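Local coordinates for cytoplasmic export protein 1 (Saccharomyces cerevisiae, PDB 3VWA), which takes part in nuclear tRNA export, probably collecting tRNAs from export receptors at the nuclear pore and passing aminoacylated tRNAs to the translation machinery, at residues A[206-211]-A[230-235]. Numbering follows the deposited sequence.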
ATOM      1  N   LYS A 206      12.944  23.507  18.452  1.00 46.86           N
ATOM      2  CA  LYS A 206      13.515  24.559  19.301  1.00 45.86           C
ATOM      3  C   LYS A 206      14.846  24.087  19.844  1.00 43.05           C
ATOM      4  O   LYS A 206      15.848  24.793  19.726  1.00 42.00           O
ATOM      5  CB  LYS A 206      12.558  24.879  20.454  1.00 48.28           C
ATOM      6  CG  LYS A 206      11.524  25.954  20.166  1.00 56.70           C
ATOM      7  CD  LYS A 206      10.977  25.904  18.741  1.00 62.92           C
ATOM      8  CE  LYS A 206      10.625  27.299  18.227  1.00 72.92           C
ATOM      9  NZ  LYS A 206      11.666  28.313  18.586  1.00 76.04           N
ATOM     10  N   ASP A 207      14.860  22.862  20.373  1.00 39.60           N
ATOM     11  CA  ASP A 207      16.070  22.313  20.988  1.00 37.19           C
ATOM     12  C   ASP A 207      17.104  21.834  19.970  1.00 35.88           C
ATOM     13  O   ASP A 207      18.145  21.280  20.347  1.00 37.73           O
ATOM     14  CB  ASP A 207      15.746  21.218  22.020  1.00 36.12           C
ATOM     15  CG  ASP A 207      14.950  20.063  21.432  1.00 36.23           C
ATOM     16  OD1 ASP A 207      14.577  19.148  22.192  1.00 36.30           O
ATOM     17  OD2 ASP A 207      14.673  20.079  20.221  1.00 34.27           O
ATOM     18  N   TRP A 208      16.831  22.056  18.688  1.00 34.40           N
ATOM     19  CA  TRP A 208      17.839  21.793  17.658  1.00 36.77           C
ATOM     20  C   TRP A 208      18.387  23.058  17.069  1.00 37.92           C
ATOM     21  O   TRP A 208      19.329  23.021  16.283  1.00 33.82           O
ATOM     22  CB  TRP A 208      17.260  20.906  16.543  1.00 34.69           C
ATOM     23  CG  TRP A 208      17.061  19.443  16.941  1.00 31.38           C
ATOM     24  CD1 TRP A 208      17.057  18.883  18.236  1.00 33.15           C
ATOM     25  CD2 TRP A 208      16.810  18.323  16.053  1.00 29.52           C
ATOM     26  NE1 TRP A 208      16.852  17.514  18.184  1.00 29.70           N
ATOM     27  CE2 TRP A 208      16.703  17.117  16.911  1.00 29.95           C
ATOM     28  CE3 TRP A 208      16.698  18.177  14.663  1.00 32.94           C
ATOM     29  CZ2 TRP A 208      16.464  15.845  16.372  1.00 29.83           C
ATOM     30  CZ3 TRP A 208      16.473  16.887  14.141  1.00 26.86           C
ATOM     31  CH2 TRP A 208      16.339  15.768  14.971  1.00 30.33           C
ATOM     32  N   ILE A 209      17.786  24.200  17.416  1.00 39.51           N
ATOM     33  CA  ILE A 209      18.187  25.446  16.769  1.00 40.53           C
ATOM     34  C   ILE A 209      19.684  25.724  16.889  1.00 40.43           C
ATOM     35  O   ILE A 209      20.352  26.056  15.906  1.00 43.61           O
ATOM     36  CB  ILE A 209      17.337  26.658  17.220  1.00 40.95           C
ATOM     37  CG1 ILE A 209      16.052  26.729  16.391  1.00 40.91           C
ATOM     38  CG2 ILE A 209      18.113  27.944  17.014  1.00 39.70           C
ATOM     39  CD1 ILE A 209      15.007  27.693  16.940  1.00 44.05           C
ATOM     40  N   VAL A 210      20.237  25.542  18.074  1.00 44.01           N
ATOM     41  CA  VAL A 210      21.588  26.029  18.273  1.00 44.83           C
ATOM     42  C   VAL A 210      22.536  25.046  17.637  1.00 44.80           C
ATOM     43  O   VAL A 210      23.510  25.444  16.972  1.00 48.42           O
ATOM     44  CB  VAL A 210      21.934  26.236  19.753  1.00 43.57           C
ATOM     45  CG1 VAL A 210      23.443  26.306  19.929  1.00 46.67           C
ATOM     46  CG2 VAL A 210      21.248  27.497  20.281  1.00 46.56           C
ATOM     47  N   ASN A 211      22.271  23.768  17.863  1.00 43.10           N
ATOM     48  CA  ASN A 211      23.111  22.730  17.300  1.00 41.64           C
ATOM     49  C   ASN A 211      23.251  22.884  15.784  1.00 41.48           C
ATOM     50  O   ASN A 211      24.366  22.896  15.260  1.00 45.57           O
ATOM     51  CB  ASN A 211      22.609  21.349  17.723  1.00 44.60           C
ATOM     52  CG  ASN A 211      22.805  21.106  19.218  1.00 48.39           C
ATOM     53  OD1 ASN A 211      23.854  21.431  19.759  1.00 51.75           O
ATOM     54  ND2 ASN A 211      21.799  20.544  19.889  1.00 48.38           N
ATOM     55  N   GLU A 230      21.200  13.557  19.800  1.00 33.42           N
ATOM     56  CA  GLU A 230      20.785  12.305  20.430  1.00 37.52           C
ATOM     57  C   GLU A 230      20.338  12.519  21.866  1.00 40.62           C
ATOM     58  O   GLU A 230      19.523  11.750  22.400  1.00 38.03           O
ATOM     59  CB  GLU A 230      21.880  11.253  20.360  1.00 35.76           C
ATOM     60  CG  GLU A 230      21.976  10.638  18.968  1.00 42.59           C
ATOM     61  CD  GLU A 230      23.157   9.704  18.773  1.00 43.39           C
ATOM     62  OE1 GLU A 230      23.759   9.235  19.754  1.00 47.64           O
ATOM     63  OE2 GLU A 230      23.488   9.437  17.607  1.00 49.24           O
ATOM     64  N   ASN A 231      20.849  13.592  22.464  1.00 42.25           N
ATOM     65  CA  ASN A 231      20.511  13.926  23.818  1.00 44.18           C
ATOM     66  C   ASN A 231      19.254  14.764  23.989  1.00 46.84           C
ATOM     67  O   ASN A 231      18.703  14.838  25.093  1.00 51.19           O
ATOM     68  CB  ASN A 231      21.689  14.594  24.516  1.00 51.33           C
ATOM     69  CG  ASN A 231      22.140  13.814  25.719  1.00 61.15           C
ATOM     70  OD1 ASN A 231      22.712  12.714  25.585  1.00 64.78           O
ATOM     71  ND2 ASN A 231      21.848  14.351  26.922  1.00 58.04           N
ATOM     72  N   THR A 232      18.776  15.368  22.912  1.00 41.48           N
ATOM     73  CA  THR A 232      17.707  16.328  23.063  1.00 37.58           C
ATOM     74  C   THR A 232      16.376  15.613  23.314  1.00 41.18           C
ATOM     75  O   THR A 232      16.224  14.414  23.032  1.00 41.23           O
ATOM     76  CB  THR A 232      17.599  17.197  21.820  1.00 34.70           C
ATOM     77  OG1 THR A 232      17.334  16.350  20.685  1.00 34.05           O
ATOM     78  CG2 THR A 232      18.880  17.960  21.628  1.00 31.77           C
ATOM     79  N   GLU A 233      15.416  16.358  23.843  1.00 39.73           N
ATOM     80  CA  GLU A 233      14.092  15.808  24.116  1.00 41.11           C
ATOM     81  C   GLU A 233      13.424  15.378  22.800  1.00 35.17           C
ATOM     82  O   GLU A 233      12.767  14.355  22.754  1.00 33.04           O
ATOM     83  CB  GLU A 233      13.242  16.807  24.923  1.00 37.64           C
ATOM     84  CG  GLU A 233      11.804  16.364  25.229  1.00 43.54           C
ATOM     85  CD  GLU A 233      11.671  15.057  26.049  1.00 47.77           C
ATOM     86  OE1 GLU A 233      10.607  14.376  25.940  1.00 43.13           O
ATOM     87  OE2 GLU A 233      12.613  14.688  26.802  1.00 45.93           O
ATOM     88  N   THR A 234      13.626  16.160  21.741  1.00 34.45           N
ATOM     89  CA  THR A 234      13.053  15.857  20.414  1.00 34.63           C
ATOM     90  C   THR A 234      13.446  14.474  19.918  1.00 32.62           C
ATOM     91  O   THR A 234      12.599  13.642  19.575  1.00 27.76           O
ATOM     92  CB  THR A 234      13.488  16.913  19.399  1.00 35.76           C
ATOM     93  OG1 THR A 234      12.973  18.167  19.829  1.00 34.45           O
ATOM     94  CG2 THR A 234      13.013  16.600  17.940  1.00 33.99           C
ATOM     95  N   TRP A 235      14.747  14.237  19.913  1.00 31.67           N
ATOM     96  CA  TRP A 235      15.272  12.978  19.495  1.00 32.76           C
ATOM     97  C   TRP A 235      14.693  11.809  20.245  1.00 34.35           C
ATOM     98  O   TRP A 235      14.359  10.816  19.631  1.00 40.04           O
ATOM     99  CB  TRP A 235      16.777  13.015  19.592  1.00 30.07           C
ATOM    100  CG  TRP A 235      17.469  11.813  18.998  1.00 33.22           C
ATOM    101  CD1 TRP A 235      17.574  10.541  19.557  1.00 33.24           C
ATOM    102  CD2 TRP A 235      18.221  11.723  17.731  1.00 30.52           C
ATOM    103  NE1 TRP A 235      18.281   9.714  18.753  1.00 30.02           N
ATOM    104  CE2 TRP A 235      18.698  10.334  17.647  1.00 30.83           C
ATOM    105  CE3 TRP A 235      18.512  12.594  16.711  1.00 27.30           C
ATOM    106  CZ2 TRP A 235      19.466   9.873  16.581  1.00 29.00           C
ATOM    107  CZ3 TRP A 235      19.255  12.119  15.628  1.00 29.35           C
ATOM    108  CH2 TRP A 235      19.734  10.785  15.574  1.00 29.99           C
TER
HETATM  109  O   HOH W   1      15.658  18.837  24.732  1.00 40.98           O
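Asp207 meets Thr234 with both carboxylate oxygens. OD2 of Asp207 accepts from Thr234 OG1 at 2.6 Å. Its OD1 accepts from Thr234 N at 3.2 Å, a moderately straight bond. Each oxygen uses its syn lone pair, so the two-pronged carboxylate takes the hydroxyl and amide of one residue, one bond to each oxygen. A water donates to Asp207 OD1 (2.8 Å) and accepts from Glu233 N, which ties a further amide at the start of helix 233-237 to the same oxygen. With chi1 at 58°, Asp207 CG sits between its own backbone N and carbonyl carbon, and the carboxylate is carried across to that helix end, whose N-H groups would favour a negative charge.

Beside it, Trp208 NE1 donates to Thr232 OG1 at 2.8 Å, the hydroxyl lying only 10° out of the indole plane. Thr232 is the N-cap of the helix: the same OG1 takes a weak bond from Trp235 N (3.4 Å) and is also hydrogen-bonded to Leu229 O, bridging two successive helices. Thr234 CG2 rests over one face of the Trp208 indole, 3.6 Å above the plane and offset toward the rim, while Trp208 CZ2 reaches the edge of the Trp235 ring at CE3 (3.9 Å). With an alanine at Asp207, the Thr234 hydroxyl and amide are likely to lose their carboxylate acceptors and the bridging water one of its partners.

The contact thus fastens the turn leading into helix 209-216 to the junction between helices 222-231 and 233-237, in what is probably the kinase-like part, ahead of the HEAT repeats. Trp208 and Trp235 both touch Leu229 of helix 222-231; helix 106-122 lies against the group, Glu110 meeting Trp208 and Thr234, Leu117 meeting Trp235.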